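Local coordinates for protein arginyl-trna synthetase (Thermus thermophilus, PDB 1IQ0) that probably catalyses the ATP-dependent attachment of L-arginine to tRNA(Arg), as a monomeric class I aminoacyl-tRNA synthetase, at residues A[164-169]-A[188-193]; A[155-160]-A[201-206]; A[33-38]-A[501-506]; A[25-30]-A[509-514]; A[439-444]-A[460-465]. All blocks are in the same frame, centred on the assembly; numbering follows the deposited sequence.

Contact 1: A[164-169]-A[188-193]; sequences RHYGLT and HQDPEY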
# COMPACT_ATOMS: atom_id res chain seq x y z
N ARG A 164 2.31 6.63 -36.60
CA ARG A 164 2.89 6.67 -37.93
C ARG A 164 1.82 6.60 -39.02
O ARG A 164 1.78 7.43 -39.92
CB ARG A 164 3.86 5.49 -38.10
CG ARG A 164 4.87 5.65 -39.21
CD ARG A 164 5.80 4.45 -39.24
NE ARG A 164 6.98 4.67 -40.07
CZ ARG A 164 7.93 5.57 -39.81
NH1 ARG A 164 7.84 6.34 -38.73
NH2 ARG A 164 8.97 5.69 -40.62
N HIS A 165 0.93 5.61 -38.90
CA HIS A 165 -0.14 5.39 -39.87
C HIS A 165 -0.99 6.63 -40.13
O HIS A 165 -1.35 6.90 -41.28
CB HIS A 165 -1.05 4.25 -39.39
CG HIS A 165 -2.13 3.89 -40.36
ND1 HIS A 165 -3.46 4.17 -40.13
CD2 HIS A 165 -2.08 3.29 -41.57
CE1 HIS A 165 -4.18 3.74 -41.15
NE2 HIS A 165 -3.37 3.20 -42.04
N TYR A 166 -1.31 7.37 -39.08
CA TYR A 166 -2.12 8.58 -39.24
C TYR A 166 -1.26 9.81 -39.49
O TYR A 166 -1.79 10.91 -39.65
CB TYR A 166 -3.00 8.78 -38.01
CG TYR A 166 -4.01 7.67 -37.83
CD1 TYR A 166 -3.91 6.77 -36.77
CD2 TYR A 166 -5.04 7.48 -38.76
CE1 TYR A 166 -4.80 5.71 -36.64
CE2 TYR A 166 -5.93 6.42 -38.64
CZ TYR A 166 -5.81 5.53 -37.58
OH TYR A 166 -6.67 4.47 -37.46
N GLY A 167 0.05 9.61 -39.54
CA GLY A 167 0.96 10.72 -39.78
C GLY A 167 0.74 11.84 -38.79
O GLY A 167 0.55 12.99 -39.17
N LEU A 168 0.76 11.48 -37.51
CA LEU A 168 0.56 12.46 -36.45
C LEU A 168 1.90 12.97 -35.94
O LEU A 168 2.84 12.20 -35.76
CB LEU A 168 -0.22 11.81 -35.30
CG LEU A 168 -1.57 11.22 -35.71
CD1 LEU A 168 -2.21 10.52 -34.51
CD2 LEU A 168 -2.48 12.33 -36.23
N THR A 169 1.98 14.27 -35.71
CA THR A 169 3.22 14.87 -35.22
C THR A 169 2.94 15.60 -33.92
O THR A 169 1.94 16.31 -33.79
CB THR A 169 3.80 15.87 -36.25
OG1 THR A 169 3.90 15.24 -37.53
CG2 THR A 169 5.18 16.33 -35.81
N HIS A 188 -8.49 2.52 -32.81
CA HIS A 188 -9.59 1.64 -32.42
C HIS A 188 -10.98 2.11 -32.83
O HIS A 188 -11.96 1.38 -32.63
CB HIS A 188 -9.57 1.38 -30.91
CG HIS A 188 -8.67 0.26 -30.52
ND1 HIS A 188 -7.30 0.39 -30.41
CD2 HIS A 188 -8.94 -1.05 -30.28
CE1 HIS A 188 -6.77 -0.78 -30.13
NE2 HIS A 188 -7.74 -1.67 -30.04
N GLN A 189 -11.08 3.30 -33.39
CA GLN A 189 -12.38 3.81 -33.84
C GLN A 189 -12.37 3.71 -35.36
O GLN A 189 -13.39 3.95 -36.01
CB GLN A 189 -12.58 5.27 -33.42
CG GLN A 189 -12.66 5.49 -31.92
CD GLN A 189 -12.99 6.93 -31.57
OE1 GLN A 189 -12.40 7.87 -32.11
NE2 GLN A 189 -13.91 7.11 -30.64
N ASP A 190 -11.21 3.37 -35.91
CA ASP A 190 -11.07 3.26 -37.36
C ASP A 190 -11.90 2.10 -37.91
O ASP A 190 -11.78 0.96 -37.45
CB ASP A 190 -9.60 3.06 -37.72
CG ASP A 190 -9.33 3.29 -39.20
OD1 ASP A 190 -10.16 2.84 -40.02
OD2 ASP A 190 -8.30 3.91 -39.53
N PRO A 191 -12.76 2.38 -38.90
CA PRO A 191 -13.63 1.38 -39.54
C PRO A 191 -12.86 0.17 -40.06
O PRO A 191 -13.38 -0.95 -40.07
CB PRO A 191 -14.29 2.17 -40.66
CG PRO A 191 -14.35 3.56 -40.11
CD PRO A 191 -12.98 3.71 -39.49
N GLU A 192 -11.62 0.39 -40.50
CA GLU A 192 -10.82 -0.71 -41.03
C GLU A 192 -9.72 -1.19 -40.09
O GLU A 192 -8.63 -1.57 -40.52
CB GLU A 192 -10.22 -0.31 -42.39
CG GLU A 192 -9.23 0.83 -42.34
CD GLU A 192 -8.84 1.30 -43.73
OE1 GLU A 192 -7.80 1.99 -43.86
OE2 GLU A 192 -9.57 0.98 -44.70
N TYR A 193 -10.03 -1.18 -38.79
CA TYR A 193 -9.11 -1.62 -37.76
C TYR A 193 -8.66 -3.07 -38.00
O TYR A 193 -7.48 -3.39 -37.88
CB TYR A 193 -9.77 -1.50 -36.38
CG TYR A 193 -8.98 -2.14 -35.26
CD1 TYR A 193 -7.76 -1.61 -34.85
CD2 TYR A 193 -9.46 -3.28 -34.62
CE1 TYR A 193 -7.02 -2.21 -33.82
CE2 TYR A 193 -8.74 -3.89 -33.60
CZ TYR A 193 -7.52 -3.35 -33.20
OH TYR A 193 -6.81 -3.97 -32.19
O HOH W 1 -5.30 2.61 -44.50
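Tyr166 OH donates to Asp190 OD2 across 2.7 Å, meeting its anti lone pair. Asp190 CG stands anti to the backbone N (chi1 -166°), which carries OD2 to the tyrosine. Asp190 OD1 accepts from the backbone N of Glu192 at 2.9 Å, on its anti side but 29° out of the carboxylate plane, and together the two bonds limit the rotation of the carboxylate. Asp190 OD2 lies at the edge of the tyrosine ring, near its plane; the carboxylate itself is turned 34° from the ring. His165 lies beside the pair, its ND1 3.6 Å above one face of the Tyr166 ring and toward the rim. Its NE2 is 3.2 Å from a water that donates to Glu192 OE1 at 2.7 Å, so a second, water-mediated link runs alongside the direct one. The nearby carboxylates would probably favour a protonated His165, although its charge is not observed. Leu196 packs on both His165 and Asp190. The contact lies at the surface and ties together the ends of helices 154-165 and 176-189: at Gly167 the first helix finishes in a Schellman motif, and beyond the second Asp190 forms an Asx turn within a type I beta turn.

Contact 2: A[155-160]-A[201-206]; sequences QAAETL and EEVLHA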
# COMPACT_ATOMS: atom_id res chain seq x y z
N GLN A 155 -0.07 -3.64 -27.07
CA GLN A 155 -0.67 -2.34 -26.79
C GLN A 155 0.27 -1.20 -27.18
O GLN A 155 -0.17 -0.19 -27.73
CB GLN A 155 -1.07 -2.23 -25.32
CG GLN A 155 -2.19 -3.18 -24.94
CD GLN A 155 -3.36 -3.12 -25.91
OE1 GLN A 155 -4.02 -2.08 -26.05
NE2 GLN A 155 -3.62 -4.23 -26.60
N ALA A 156 1.56 -1.37 -26.91
CA ALA A 156 2.55 -0.36 -27.27
C ALA A 156 2.73 -0.36 -28.79
O ALA A 156 2.95 0.69 -29.41
CB ALA A 156 3.88 -0.64 -26.59
N ALA A 157 2.64 -1.53 -29.40
CA ALA A 157 2.79 -1.62 -30.85
C ALA A 157 1.64 -0.88 -31.52
O ALA A 157 1.85 -0.18 -32.51
CB ALA A 157 2.81 -3.09 -31.30
N GLU A 158 0.44 -1.03 -30.99
CA GLU A 158 -0.71 -0.37 -31.60
C GLU A 158 -0.60 1.14 -31.59
O GLU A 158 -0.95 1.78 -32.58
CB GLU A 158 -2.01 -0.79 -30.93
CG GLU A 158 -2.32 -2.26 -31.11
CD GLU A 158 -3.76 -2.60 -30.76
OE1 GLU A 158 -4.27 -2.09 -29.74
OE2 GLU A 158 -4.37 -3.37 -31.51
N THR A 159 -0.12 1.73 -30.49
CA THR A 159 -0.04 3.18 -30.47
C THR A 159 1.08 3.67 -31.37
O THR A 159 0.91 4.66 -32.09
CB THR A 159 0.16 3.76 -29.05
OG1 THR A 159 1.49 3.51 -28.60
CG2 THR A 159 -0.81 3.13 -28.09
N LEU A 160 2.23 2.99 -31.35
CA LEU A 160 3.34 3.40 -32.21
C LEU A 160 2.93 3.28 -33.68
O LEU A 160 3.31 4.10 -34.51
CB LEU A 160 4.58 2.56 -31.93
CG LEU A 160 5.16 2.75 -30.52
CD1 LEU A 160 6.46 1.96 -30.37
CD2 LEU A 160 5.42 4.23 -30.29
N GLU A 201 1.16 -6.00 -36.92
CA GLU A 201 2.06 -7.11 -36.60
C GLU A 201 3.50 -6.77 -36.99
O GLU A 201 4.44 -7.19 -36.31
CB GLU A 201 1.63 -8.39 -37.34
CG GLU A 201 0.22 -8.87 -37.04
CD GLU A 201 0.03 -9.36 -35.61
OE1 GLU A 201 -1.13 -9.65 -35.24
OE2 GLU A 201 1.03 -9.47 -34.86
N GLU A 202 3.66 -6.02 -38.08
CA GLU A 202 4.99 -5.63 -38.54
C GLU A 202 5.68 -4.73 -37.51
O GLU A 202 6.89 -4.85 -37.30
CB GLU A 202 4.91 -4.90 -39.89
CG GLU A 202 4.74 -5.82 -41.08
CD GLU A 202 4.71 -5.07 -42.40
OE1 GLU A 202 5.64 -4.27 -42.65
OE2 GLU A 202 3.76 -5.29 -43.19
N VAL A 203 4.93 -3.83 -36.90
CA VAL A 203 5.52 -2.96 -35.89
C VAL A 203 5.79 -3.78 -34.63
O VAL A 203 6.79 -3.59 -33.95
CB VAL A 203 4.60 -1.77 -35.53
CG1 VAL A 203 5.15 -1.02 -34.33
CG2 VAL A 203 4.48 -0.83 -36.74
N LEU A 204 4.89 -4.73 -34.34
CA LEU A 204 5.03 -5.57 -33.16
C LEU A 204 6.34 -6.35 -33.25
O LEU A 204 7.05 -6.52 -32.26
CB LEU A 204 3.86 -6.56 -33.06
CG LEU A 204 3.30 -6.92 -31.68
CD1 LEU A 204 2.64 -8.30 -31.75
CD2 LEU A 204 4.39 -6.90 -30.61
N HIS A 205 6.65 -6.85 -34.45
CA HIS A 205 7.88 -7.61 -34.68
C HIS A 205 9.10 -6.72 -34.40
O HIS A 205 10.04 -7.14 -33.73
CB HIS A 205 7.92 -8.11 -36.13
CG HIS A 205 9.13 -8.92 -36.46
ND1 HIS A 205 10.10 -8.48 -37.34
CD2 HIS A 205 9.54 -10.14 -36.04
CE1 HIS A 205 11.04 -9.40 -37.45
NE2 HIS A 205 10.72 -10.42 -36.66
N ALA A 206 9.08 -5.49 -34.91
CA ALA A 206 10.20 -4.58 -34.68
C ALA A 206 10.26 -4.22 -33.19
O ALA A 206 11.34 -4.08 -32.62
CB ALA A 206 10.04 -3.32 -35.53
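Helices 155-160 and 201-206 pass with their axes 8.6 Å apart and their N-to-C directions at 118°, nearest at Ala157 and Leu204, whose CA atoms are 5.1 Å apart. The small side chain of Ala157 permits this approach: its CB points at the other helix and touches the backbone of Leu204 at CA, 3.8 Å away. Leu204 runs past the methyl group, with its CG 3.9 Å from Ala157 CB. The pair belongs to a helical part of the class I catalytic domain, where helix 197-208 lies against helix 154-165 and Leu207 extends the apolar seam over Ala156, Ala157 and Leu160. On the C-terminal side of Ala157, Val203 turns CG1 anti to its backbone N (chi1 172°), which brings that methyl 3.9 Å from Ala157 O and 4.3 Å from Leu160 CB. No hydrogen bond crosses between the two segments. At the flank Glu201 forms a salt bridge with Arg154. Leu212 and Val216 pack further on Leu160.

Contact 3: A[33-38]-A[501-506]; sequences PGDYGV and YERALA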
# COMPACT_ATOMS: atom_id res chain seq x y z
N PRO A 33 -14.73 -2.51 32.27
CA PRO A 33 -13.57 -2.86 33.08
C PRO A 33 -12.22 -2.87 32.37
O PRO A 33 -11.74 -3.92 31.96
CB PRO A 33 -13.93 -4.25 33.62
CG PRO A 33 -15.41 -4.18 33.74
CD PRO A 33 -15.81 -3.51 32.44
N GLY A 34 -11.61 -1.70 32.21
CA GLY A 34 -10.31 -1.64 31.58
C GLY A 34 -10.15 -0.93 30.25
O GLY A 34 -11.11 -0.44 29.65
N ASP A 35 -8.91 -0.88 29.77
CA ASP A 35 -8.58 -0.23 28.52
C ASP A 35 -8.32 -1.24 27.42
O ASP A 35 -8.69 -1.02 26.26
CB ASP A 35 -7.34 0.64 28.72
CG ASP A 35 -7.51 1.63 29.86
OD1 ASP A 35 -8.52 2.36 29.86
OD2 ASP A 35 -6.65 1.67 30.75
N TYR A 36 -7.68 -2.35 27.78
CA TYR A 36 -7.35 -3.41 26.84
C TYR A 36 -7.80 -4.77 27.35
O TYR A 36 -7.85 -5.01 28.55
CB TYR A 36 -5.84 -3.45 26.59
CG TYR A 36 -5.30 -2.23 25.87
CD1 TYR A 36 -4.48 -1.32 26.52
CD2 TYR A 36 -5.63 -1.99 24.54
CE1 TYR A 36 -4.00 -0.18 25.86
CE2 TYR A 36 -5.16 -0.87 23.88
CZ TYR A 36 -4.34 0.03 24.54
OH TYR A 36 -3.88 1.14 23.88
N GLY A 37 -8.12 -5.66 26.42
CA GLY A 37 -8.55 -6.98 26.80
C GLY A 37 -8.13 -8.04 25.80
O GLY A 37 -7.84 -7.75 24.64
N VAL A 38 -8.09 -9.28 26.26
CA VAL A 38 -7.72 -10.39 25.41
C VAL A 38 -8.82 -11.44 25.52
O VAL A 38 -9.28 -11.75 26.62
CB VAL A 38 -6.37 -10.98 25.84
CG1 VAL A 38 -6.46 -11.53 27.26
CG2 VAL A 38 -5.94 -12.05 24.86
N TYR A 501 -10.44 13.75 29.69
CA TYR A 501 -10.29 14.14 28.29
C TYR A 501 -8.88 13.84 27.80
O TYR A 501 -8.70 13.36 26.68
CB TYR A 501 -10.55 15.64 28.10
CG TYR A 501 -12.00 16.06 28.22
CD1 TYR A 501 -12.46 16.68 29.39
CD2 TYR A 501 -12.90 15.87 27.17
CE1 TYR A 501 -13.79 17.09 29.50
CE2 TYR A 501 -14.23 16.28 27.28
CZ TYR A 501 -14.67 16.90 28.44
OH TYR A 501 -15.97 17.32 28.54
N GLU A 502 -7.88 14.15 28.63
CA GLU A 502 -6.49 13.88 28.26
C GLU A 502 -6.28 12.37 28.18
O GLU A 502 -5.65 11.87 27.24
CB GLU A 502 -5.52 14.46 29.30
CG GLU A 502 -5.25 15.95 29.17
CD GLU A 502 -6.49 16.78 29.41
OE1 GLU A 502 -6.88 17.52 28.48
OE2 GLU A 502 -7.07 16.70 30.52
N ARG A 503 -6.81 11.64 29.15
CA ARG A 503 -6.66 10.19 29.21
C ARG A 503 -7.25 9.50 27.99
O ARG A 503 -6.59 8.69 27.35
CB ARG A 503 -7.31 9.64 30.48
CG ARG A 503 -7.13 8.14 30.66
CD ARG A 503 -7.89 7.60 31.86
NE ARG A 503 -7.98 6.14 31.83
CZ ARG A 503 -6.97 5.32 32.06
NH1 ARG A 503 -5.77 5.80 32.36
NH2 ARG A 503 -7.15 4.01 31.99
N ALA A 504 -8.50 9.83 27.67
CA ALA A 504 -9.19 9.24 26.53
C ALA A 504 -8.43 9.49 25.22
O ALA A 504 -8.28 8.58 24.41
CB ALA A 504 -10.61 9.79 26.42
N LEU A 505 -7.95 10.71 25.02
CA LEU A 505 -7.21 11.03 23.81
C LEU A 505 -5.86 10.32 23.77
O LEU A 505 -5.46 9.78 22.74
CB LEU A 505 -6.99 12.54 23.69
CG LEU A 505 -6.15 13.00 22.49
CD1 LEU A 505 -6.78 12.49 21.19
CD2 LEU A 505 -6.07 14.51 22.48
N ALA A 506 -5.15 10.32 24.89
CA ALA A 506 -3.86 9.66 24.97
C ALA A 506 -4.00 8.18 24.61
O ALA A 506 -3.16 7.62 23.90
CB ALA A 506 -3.30 9.80 26.38
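Segment 33-38 enters strand 36-38 from a loop, while 501-506 is wholly helical, and the backbones stay well apart: the closest CA atoms, those of Asp35 and Ala504, are 9.7 Å from each other. The gap is spanned mainly by the arginine. Arg503 sets out with CG anti to its backbone N (chi1 -177°) and remains extended as far as NE, carrying the guanidinium to Asp35, which reaches out from the opposite direction. Arg503 NH2 forms a salt bridge to Asp35 OD2 at 2.7 Å and lies 3.0 Å from Asp35 OD1, so a single terminal nitrogen faces both carboxylate oxygens. OD2 sits at the guanidinium edge, near its plane, but the two flat groups are turned 50° apart. Asp35 OD2 also accepts from the backbone N of Leu82, a bond that helps position the buried carboxylate, and Leu87 packs against Arg503. With Tyr36, Asp35 forms a classic beta bulge opposite Phe80, and its salt bridge joins this part of the N-terminal domain's antiparallel sheet to helix 500-509 of the DALR anticodon-binding domain.

Contact 4: A[25-30]-A[509-514]; sequences VARAPK and LLDFEE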
# COMPACT_ATOMS: atom_id res chain seq x y z
N VAL A 25 -4.30 -8.50 21.79
CA VAL A 25 -5.01 -7.63 22.72
C VAL A 25 -5.74 -6.60 21.86
O VAL A 25 -5.31 -6.29 20.75
CB VAL A 25 -4.01 -6.91 23.67
CG1 VAL A 25 -3.29 -5.81 22.93
CG2 VAL A 25 -4.75 -6.35 24.87
N ALA A 26 -6.86 -6.09 22.36
CA ALA A 26 -7.64 -5.10 21.62
C ALA A 26 -8.29 -4.15 22.61
O ALA A 26 -8.39 -4.47 23.80
CB ALA A 26 -8.71 -5.79 20.77
N ARG A 27 -8.72 -2.99 22.13
CA ARG A 27 -9.37 -2.01 22.98
C ARG A 27 -10.59 -2.61 23.66
O ARG A 27 -11.43 -3.23 23.01
CB ARG A 27 -9.77 -0.78 22.16
CG ARG A 27 -8.59 0.12 21.77
CD ARG A 27 -8.01 0.79 23.01
NE ARG A 27 -8.93 1.76 23.57
CZ ARG A 27 -9.12 2.99 23.09
NH1 ARG A 27 -8.44 3.40 22.03
NH2 ARG A 27 -9.99 3.81 23.67
N ALA A 28 -10.68 -2.43 24.97
CA ALA A 28 -11.80 -2.95 25.75
C ALA A 28 -13.08 -2.16 25.48
O ALA A 28 -13.03 -1.01 25.06
CB ALA A 28 -11.46 -2.92 27.24
N PRO A 29 -14.25 -2.78 25.74
CA PRO A 29 -15.56 -2.15 25.54
C PRO A 29 -15.61 -0.70 25.99
O PRO A 29 -14.85 -0.27 26.86
CB PRO A 29 -16.49 -3.05 26.34
CG PRO A 29 -15.88 -4.40 26.13
CD PRO A 29 -14.40 -4.13 26.32
N LYS A 30 -16.52 0.06 25.38
CA LYS A 30 -16.70 1.47 25.69
C LYS A 30 -17.07 1.70 27.15
O LYS A 30 -18.20 1.43 27.57
CB LYS A 30 -17.77 2.08 24.78
CG LYS A 30 -17.43 2.02 23.30
CD LYS A 30 -18.50 2.69 22.46
CE LYS A 30 -18.16 2.61 20.98
NZ LYS A 30 -18.02 1.21 20.52
N LEU A 509 -4.09 7.48 21.06
CA LEU A 509 -2.74 7.64 20.53
C LEU A 509 -1.91 6.36 20.71
O LEU A 509 -0.99 6.10 19.93
CB LEU A 509 -2.05 8.81 21.21
CG LEU A 509 -2.43 10.19 20.67
CD1 LEU A 509 -1.94 11.29 21.61
CD2 LEU A 509 -1.83 10.36 19.27
N LEU A 510 -2.24 5.57 21.73
CA LEU A 510 -1.50 4.34 22.00
C LEU A 510 -1.80 3.24 20.98
O LEU A 510 -1.13 2.21 20.97
CB LEU A 510 -1.80 3.81 23.41
CG LEU A 510 -1.44 4.65 24.64
CD1 LEU A 510 -1.43 3.74 25.86
CD2 LEU A 510 -0.09 5.28 24.48
N ASP A 511 -2.81 3.46 20.14
CA ASP A 511 -3.19 2.47 19.13
C ASP A 511 -2.53 2.68 17.78
O ASP A 511 -2.71 1.87 16.87
CB ASP A 511 -4.70 2.45 18.95
CG ASP A 511 -5.43 2.01 20.19
OD1 ASP A 511 -4.89 1.15 20.91
OD2 ASP A 511 -6.54 2.51 20.44
N PHE A 512 -1.78 3.77 17.63
CA PHE A 512 -1.13 4.08 16.37
C PHE A 512 -0.15 3.03 15.84
O PHE A 512 -0.23 2.62 14.68
CB PHE A 512 -0.40 5.41 16.48
CG PHE A 512 0.45 5.73 15.28
CD1 PHE A 512 -0.14 5.95 14.04
CD2 PHE A 512 1.83 5.80 15.39
CE1 PHE A 512 0.64 6.23 12.92
CE2 PHE A 512 2.62 6.08 14.28
CZ PHE A 512 2.03 6.29 13.04
N GLU A 513 0.78 2.61 16.69
CA GLU A 513 1.77 1.63 16.27
C GLU A 513 1.14 0.29 15.88
O GLU A 513 1.60 -0.36 14.95
CB GLU A 513 2.83 1.46 17.37
CG GLU A 513 3.60 2.76 17.66
CD GLU A 513 4.88 2.56 18.46
OE1 GLU A 513 4.83 1.89 19.52
OE2 GLU A 513 5.94 3.08 18.04
N GLU A 514 0.08 -0.10 16.57
CA GLU A 514 -0.58 -1.36 16.25
C GLU A 514 -1.26 -1.26 14.89
O GLU A 514 -1.28 -2.23 14.12
CB GLU A 514 -1.62 -1.71 17.31
CG GLU A 514 -2.26 -3.08 17.12
CD GLU A 514 -1.24 -4.22 17.08
OE1 GLU A 514 -0.33 -4.24 17.93
OE2 GLU A 514 -1.36 -5.09 16.19
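Two successive torsions of Arg27, chi2 and chi3, both -68°, bend its chain and bring the guanidinium to Asp511, whose own CG stands beside its backbone N. Arg27 NH1 then donates to Asp511 OD2 at 2.6 Å in a salt bridge with an N-H...O angle of 150°. The oxygen is met nearly along its C-O axis and lies almost exactly in the guanidinium plane, and the two flat groups are themselves close to coplanar. The bend also lays the aliphatic part of the arginine against the same carboxylate, with CG and CD of Arg27 each 3.4 Å from Asp511 OD2. Tyr36 packs on Arg27, and its hydroxyl is hydrogen-bonded to Asp511 OD1, the oxygen that also pairs with Arg3. Arg27 NH1 has a second acidic partner in Asp508. The buried carboxylate lies where a type I beta turn, from Leu509 to Phe512, joins helices 500-509 and 512-522 of the anticodon-binding domain. With two arginines and a tyrosine gathered round it, Asp511 probably stays ionised despite its burial, and the ion pairs, with Arg27 shared between Asp511 and Asp508, are consistent with a charged link between that domain and the N-terminal one.

Contact 5: A[439-444]-A[460-465]; sequences LGAIRF and QEALSF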
# COMPACT_ATOMS: atom_id res chain seq x y z
N LEU A 439 -4.31 16.13 -3.55
CA LEU A 439 -3.52 14.91 -3.45
C LEU A 439 -3.97 14.07 -2.26
O LEU A 439 -4.06 12.84 -2.34
CB LEU A 439 -2.03 15.25 -3.28
CG LEU A 439 -1.07 14.06 -3.12
CD1 LEU A 439 -1.14 13.18 -4.36
CD2 LEU A 439 0.34 14.56 -2.90
N GLY A 440 -4.26 14.75 -1.15
CA GLY A 440 -4.71 14.07 0.06
C GLY A 440 -6.08 13.43 -0.13
O GLY A 440 -6.34 12.33 0.36
N ALA A 441 -6.96 14.13 -0.85
CA ALA A 441 -8.29 13.61 -1.10
C ALA A 441 -8.19 12.34 -1.94
O ALA A 441 -8.83 11.33 -1.64
CB ALA A 441 -9.11 14.65 -1.84
N ILE A 442 -7.37 12.40 -2.98
CA ILE A 442 -7.18 11.27 -3.88
C ILE A 442 -6.46 10.08 -3.23
O ILE A 442 -6.98 8.95 -3.24
CB ILE A 442 -6.42 11.73 -5.15
CG1 ILE A 442 -7.31 12.71 -5.93
CG2 ILE A 442 -6.03 10.52 -6.02
CD1 ILE A 442 -6.62 13.39 -7.09
N ARG A 443 -5.29 10.32 -2.64
CA ARG A 443 -4.54 9.23 -1.99
C ARG A 443 -5.32 8.58 -0.86
O ARG A 443 -5.26 7.36 -0.68
CB ARG A 443 -3.20 9.74 -1.47
CG ARG A 443 -2.19 10.07 -2.55
CD ARG A 443 -1.91 8.88 -3.46
NE ARG A 443 -0.73 8.11 -3.07
CZ ARG A 443 -0.70 7.21 -2.10
NH1 ARG A 443 -1.79 6.95 -1.37
NH2 ARG A 443 0.43 6.56 -1.85
N PHE A 444 -6.06 9.37 -0.09
CA PHE A 444 -6.82 8.80 1.02
C PHE A 444 -8.01 8.00 0.52
O PHE A 444 -8.31 6.92 1.04
CB PHE A 444 -7.32 9.89 1.98
CG PHE A 444 -7.78 9.34 3.30
CD1 PHE A 444 -6.87 9.06 4.31
CD2 PHE A 444 -9.13 9.04 3.52
CE1 PHE A 444 -7.27 8.47 5.51
CE2 PHE A 444 -9.54 8.45 4.71
CZ PHE A 444 -8.61 8.17 5.71
N GLN A 460 -16.59 16.18 -4.77
CA GLN A 460 -17.05 16.91 -3.59
C GLN A 460 -16.97 16.09 -2.31
O GLN A 460 -16.47 16.56 -1.29
CB GLN A 460 -18.49 17.41 -3.80
CG GLN A 460 -18.98 18.33 -2.68
CD GLN A 460 -20.27 19.05 -3.03
OE1 GLN A 460 -20.33 19.82 -3.99
NE2 GLN A 460 -21.32 18.81 -2.24
N GLU A 461 -17.47 14.87 -2.37
CA GLU A 461 -17.46 13.96 -1.24
C GLU A 461 -16.02 13.69 -0.74
O GLU A 461 -15.75 13.76 0.46
CB GLU A 461 -18.13 12.65 -1.66
CG GLU A 461 -18.18 11.57 -0.61
CD GLU A 461 -18.84 10.31 -1.14
OE1 GLU A 461 -18.34 9.76 -2.14
OE2 GLU A 461 -19.86 9.88 -0.57
N ALA A 462 -15.11 13.41 -1.67
CA ALA A 462 -13.72 13.11 -1.33
C ALA A 462 -12.94 14.32 -0.83
O ALA A 462 -12.03 14.19 -0.02
CB ALA A 462 -13.00 12.52 -2.55
N LEU A 463 -13.31 15.50 -1.33
CA LEU A 463 -12.64 16.73 -0.96
C LEU A 463 -13.11 17.36 0.36
O LEU A 463 -12.38 18.13 0.97
CB LEU A 463 -12.80 17.76 -2.06
CG LEU A 463 -11.94 17.62 -3.31
CD1 LEU A 463 -12.50 18.52 -4.39
CD2 LEU A 463 -10.49 18.00 -2.98
N SER A 464 -14.33 17.02 0.79
CA SER A 464 -14.91 17.60 2.00
C SER A 464 -14.10 17.53 3.30
O SER A 464 -13.67 16.46 3.73
CB SER A 464 -16.29 16.98 2.27
OG SER A 464 -16.86 17.53 3.44
N PHE A 465 -13.92 18.69 3.93
CA PHE A 465 -13.19 18.78 5.18
C PHE A 465 -14.00 18.21 6.34
O PHE A 465 -13.50 18.07 7.45
CB PHE A 465 -12.81 20.23 5.49
CG PHE A 465 -11.70 20.76 4.64
CD1 PHE A 465 -11.80 20.78 3.26
CD2 PHE A 465 -10.54 21.25 5.23
CE1 PHE A 465 -10.76 21.27 2.47
CE2 PHE A 465 -9.49 21.74 4.45
CZ PHE A 465 -9.61 21.75 3.07
O HOH W 2 -10.48 11.71 0.59
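Ala441 points its CB toward helix 460-463, where it meets Ala462 and Leu463. The methyl rests on the backbone, 3.5 Å from Ala462 O, with the CB atoms of Ala441 and Ala462 4.5 Å apart. Leu463 sends a branch back to the same methyl: CG stands beside its own backbone N (chi1 -77°), and CD2 comes within 3.8 Å of Ala441 CB. The small side chains of Ala441 and Ala462 allow the two backbones to approach closely. The nearest CA atoms, those of Ala441 and Leu463, lie 5.4 Å apart. Beyond the methyl contacts, a water bridges the helices, donating to Ala441 O at 2.8 Å and to Ala462 O at 3.0 Å. The short helix follows strand 455-457, the outermost parallel strand of the catalytic-domain sheet, and is laid back on helix 430-448; Phe457 of that strand touches both Ala462 and Ile442. Arg415, from helix 405-423, packs on Leu463. The direct contact sets methyl against methyl and carbonyl, without a charge or a direct hydrogen bond; the polar link is the water, which spends both its hydrogens on main-chain carbonyls of buried residues and so connects the two backbones where side chains of this kind offer no polar group.

How the contacts relate
Contacts 1 and 2 form one cluster, with centres 13 Å apart. Both use helix 154-165, and Tyr193 OH of contact 1 probably hydrogen-bonds Glu158 OE2 of contact 2 at 2.6 Å. Contact 2 lies beside the predicted HIGH region: Asn115 of that motif touches Thr159 and makes a weak hydrogen bond with Gln155 O. Contacts 3 and 4, centres 8 Å apart, pair neighbouring strands of the N-terminal sheet with consecutive helices of the anticodon-binding domain, and backbone bonds between Asp35 and Ala28 and between Gly37 and Ala26 link them. They lie across the chain's centre from contacts 1 and 2, whose centres are 55 to 65 Å away. Contact 5 is nearer the middle, 26 Å from contact 4 and 38 Å from contact 1, centre to centre.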